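Local coordinates for protein putative methyltransferase (Emericella variicolor, PDB 7DMB) that probably transfers a methyl group from S-adenosylmethionine, acting in trans with a polyketide synthase in calbistrin biosynthesis, at residues E129-V134 with P141-P146. Sequence-based numbering, arbitrary orientation.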
ATOM      1  N   GLU A 129      23.845 -11.106   6.346  1.00 16.68           N
ATOM      2  CA  GLU A 129      23.890 -10.446   7.645  1.00 23.04           C
ATOM      3  C   GLU A 129      22.638  -9.607   7.894  1.00 20.15           C
ATOM      4  O   GLU A 129      22.189  -9.488   9.041  1.00 16.59           O
ATOM      5  CB  GLU A 129      25.135  -9.560   7.737  1.00 22.86           C
ATOM      6  CG  GLU A 129      26.309 -10.161   8.490  1.00 30.82           C
ATOM      7  CD  GLU A 129      27.666  -9.753   7.910  1.00 33.07           C
ATOM      8  OE1 GLU A 129      27.783  -8.630   7.349  1.00 31.84           O
ATOM      9  OE2 GLU A 129      28.611 -10.566   8.010  1.00 28.44           O
ATOM     10  N   MET A 130      22.075  -8.994   6.850  1.00 18.73           N
ATOM     11  CA  MET A 130      20.892  -8.168   7.055  1.00 17.74           C
ATOM     12  C   MET A 130      19.655  -9.032   7.302  1.00 18.51           C
ATOM     13  O   MET A 130      18.834  -8.717   8.174  1.00 17.16           O
ATOM     14  CB  MET A 130      20.705  -7.236   5.865  1.00 17.91           C
ATOM     15  CG  MET A 130      21.853  -6.233   5.727  1.00 21.91           C
ATOM     16  SD  MET A 130      21.405  -4.816   4.711  1.00 26.94           S
ATOM     17  CE  MET A 130      19.816  -4.440   5.427  1.00 24.74           C
ATOM     18  N   ARG A 131      19.534 -10.147   6.576  1.00 14.50           N
ATOM     19  CA  ARG A 131      18.474 -11.109   6.853  1.00 16.27           C
ATOM     20  C   ARG A 131      18.572 -11.638   8.274  1.00 22.88           C
ATOM     21  O   ARG A 131      17.578 -11.663   9.012  1.00 19.54           O
ATOM     22  CB  ARG A 131      18.542 -12.254   5.852  1.00 11.86           C
ATOM     23  CG  ARG A 131      18.438 -11.773   4.427  1.00 14.70           C
ATOM     24  CD  ARG A 131      18.811 -12.861   3.457  1.00 17.55           C
ATOM     25  NE  ARG A 131      17.796 -13.916   3.417  1.00 16.59           N
ATOM     26  CZ  ARG A 131      18.063 -15.184   3.133  1.00 16.98           C
ATOM     27  NH1 ARG A 131      19.314 -15.551   2.877  1.00 16.21           N
ATOM     28  NH2 ARG A 131      17.087 -16.081   3.097  1.00 16.80           N
ATOM     29  N   GLU A 132      19.775 -12.059   8.679  1.00 17.20           N
ATOM     30  CA  GLU A 132      19.953 -12.623  10.008  1.00 19.77           C
ATOM     31  C   GLU A 132      19.604 -11.604  11.083  1.00 22.40           C
ATOM     32  O   GLU A 132      18.997 -11.954  12.105  1.00 24.45           O
ATOM     33  CB  GLU A 132      21.391 -13.120  10.177  1.00 26.31           C
ATOM     34  CG  GLU A 132      21.566 -14.187  11.234  1.00 26.72           C
ATOM     35  CD  GLU A 132      21.288 -13.684  12.649  1.00 29.35           C
ATOM     36  OE1 GLU A 132      21.700 -12.552  12.982  1.00 32.81           O
ATOM     37  OE2 GLU A 132      20.656 -14.426  13.427  1.00 38.04           O
ATOM     38  N   ARG A 133      19.984 -10.339  10.870  1.00 21.23           N
ATOM     39  CA  ARG A 133      19.670  -9.286  11.827  1.00 21.33           C
ATOM     40  C   ARG A 133      18.161  -9.145  12.094  1.00 28.44           C
ATOM     41  O   ARG A 133      17.753  -8.893  13.235  1.00 25.13           O
ATOM     42  CB  ARG A 133      20.241  -7.963  11.312  1.00 26.37           C
ATOM     43  CG  ARG A 133      20.711  -6.998  12.379  1.00 30.93           C
ATOM     44  CD  ARG A 133      21.695  -5.997  11.790  1.00 32.90           C
ATOM     45  NE  ARG A 133      21.064  -5.022  10.901  1.00 42.41           N
ATOM     46  CZ  ARG A 133      21.028  -3.714  11.133  1.00 42.35           C
ATOM     47  NH1 ARG A 133      21.591  -3.229  12.232  1.00 44.76           N
ATOM     48  NH2 ARG A 133      20.447  -2.893  10.273  1.00 44.44           N
ATOM     49  N   VAL A 134      17.322  -9.293  11.060  1.00 22.68           N
ATOM     50  CA  VAL A 134      15.904  -8.966  11.168  1.00 21.60           C
ATOM     51  C   VAL A 134      15.024 -10.195  11.340  1.00 22.88           C
ATOM     52  O   VAL A 134      13.793 -10.057  11.479  1.00 20.65           O
ATOM     53  CB  VAL A 134      15.423  -8.144   9.959  1.00 20.07           C
ATOM     54  CG1 VAL A 134      16.233  -6.877   9.825  1.00 23.77           C
ATOM     55  CG2 VAL A 134      15.514  -8.964   8.687  1.00 18.26           C
ATOM     56  N   PRO A 141       9.935  -9.326   6.714  1.00 15.41           N
ATOM     57  CA  PRO A 141       9.447  -9.365   5.328  1.00 15.11           C
ATOM     58  C   PRO A 141      10.045  -8.305   4.427  1.00 14.46           C
ATOM     59  O   PRO A 141      10.189  -8.552   3.222  1.00 11.46           O
ATOM     60  CB  PRO A 141       7.933  -9.148   5.477  1.00 14.58           C
ATOM     61  CG  PRO A 141       7.803  -8.360   6.743  1.00 19.59           C
ATOM     62  CD  PRO A 141       8.863  -8.937   7.653  1.00 15.38           C
ATOM     63  N   VAL A 142      10.347  -7.114   4.947  1.00 10.44           N
ATOM     64  CA  VAL A 142      10.881  -6.082   4.065  1.00 16.40           C
ATOM     65  C   VAL A 142      12.355  -6.297   3.736  1.00 13.57           C
ATOM     66  O   VAL A 142      12.857  -5.659   2.810  1.00 13.23           O
ATOM     67  CB  VAL A 142      10.647  -4.678   4.660  1.00 18.55           C
ATOM     68  CG1 VAL A 142       9.161  -4.394   4.721  1.00 17.79           C
ATOM     69  CG2 VAL A 142      11.259  -4.544   6.044  1.00 19.00           C
ATOM     70  N   ILE A 143      13.056  -7.176   4.450  1.00 12.67           N
ATOM     71  CA  ILE A 143      14.430  -7.536   4.112  1.00 12.85           C
ATOM     72  C   ILE A 143      14.484  -8.826   3.307  1.00 13.57           C
ATOM     73  O   ILE A 143      15.245  -8.935   2.342  1.00 12.93           O
ATOM     74  CB  ILE A 143      15.273  -7.648   5.397  1.00 15.66           C
ATOM     75  CG1 ILE A 143      15.328  -6.294   6.108  1.00 19.65           C
ATOM     76  CG2 ILE A 143      16.693  -8.168   5.092  1.00 15.64           C
ATOM     77  CD1 ILE A 143      15.823  -5.166   5.232  1.00 16.16           C
ATOM     78  N   GLU A 144      13.658  -9.798   3.700  1.00 15.08           N
ATOM     79  CA  GLU A 144      13.601 -11.088   3.026  1.00 16.31           C
ATOM     80  C   GLU A 144      12.992 -10.970   1.649  1.00 13.90           C
ATOM     81  O   GLU A 144      13.358 -11.732   0.746  1.00 14.82           O
ATOM     82  CB  GLU A 144      12.781 -12.089   3.861  1.00 15.59           C
ATOM     83  CG  GLU A 144      12.874 -13.514   3.370  1.00 17.98           C
ATOM     84  CD  GLU A 144      14.230 -14.133   3.673  1.00 19.70           C
ATOM     85  OE1 GLU A 144      15.079 -13.451   4.284  1.00 20.88           O
ATOM     86  OE2 GLU A 144      14.438 -15.304   3.317  1.00 23.01           O
ATOM     87  N   GLY A 145      12.040 -10.047   1.482  1.00 15.66           N
ATOM     88  CA  GLY A 145      11.364  -9.840   0.223  1.00 10.63           C
ATOM     89  C   GLY A 145      12.331  -9.536  -0.904  1.00 11.71           C
ATOM     90  O   GLY A 145      12.393 -10.247  -1.912  1.00 10.84           O
ATOM     91  N   PRO A 146      13.098  -8.459  -0.765  1.00 12.04           N
ATOM     92  CA  PRO A 146      14.081  -8.146  -1.825  1.00 12.81           C
ATOM     93  C   PRO A 146      15.093  -9.267  -2.052  1.00 10.20           C
ATOM     94  O   PRO A 146      15.444  -9.556  -3.205  1.00 11.59           O
ATOM     95  CB  PRO A 146      14.743  -6.845  -1.333  1.00 11.87           C
ATOM     96  CG  PRO A 146      14.320  -6.693   0.105  1.00 13.76           C
ATOM     97  CD  PRO A 146      13.018  -7.412   0.267  1.00  9.60           C
TER
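A helical hairpin, made where helix 120-134 ends and helix 140-157 returns after a short connection, is closed here by a salt bridge beside an apolar contact. Arg131 presents the edge of its guanidinium to Glu144 side-on: Arg131 NE reaches Glu144 OE1 at 2.9 Å and Arg131 NH2 reaches Glu144 OE2 at 2.8 Å, both nearly straight. Each oxygen is met on its syn side and lies close to the guanidinium plane, although the two flat groups are turned 30° apart. A bend at chi3 (71°) swings the arginine head across to the carboxylate, while Asn128 OD1 is hydrogen-bonded to Arg131 NH1 and Trp147 adds a cation-pi contact; together they would limit rotation of the head. The last turns of helix 120-134 run roughly antiparallel to the first turns of helix 140-157; the axes of the two segments approach to 9.1 Å, with 151° between their N-to-C directions. Ile143 points toward the other helix and buries more surface here than any other residue. Ile143 CB packs 3.6 Å from Val134 CG2, and its CG2, anti to the backbone N, rests against the backbone at Met130 O and Arg131 N. On the other branch, Ile143 CD1 lies 4.1 Å from Met130 CE, and Met61 of helix 56-79 touches both Met130 and Val134.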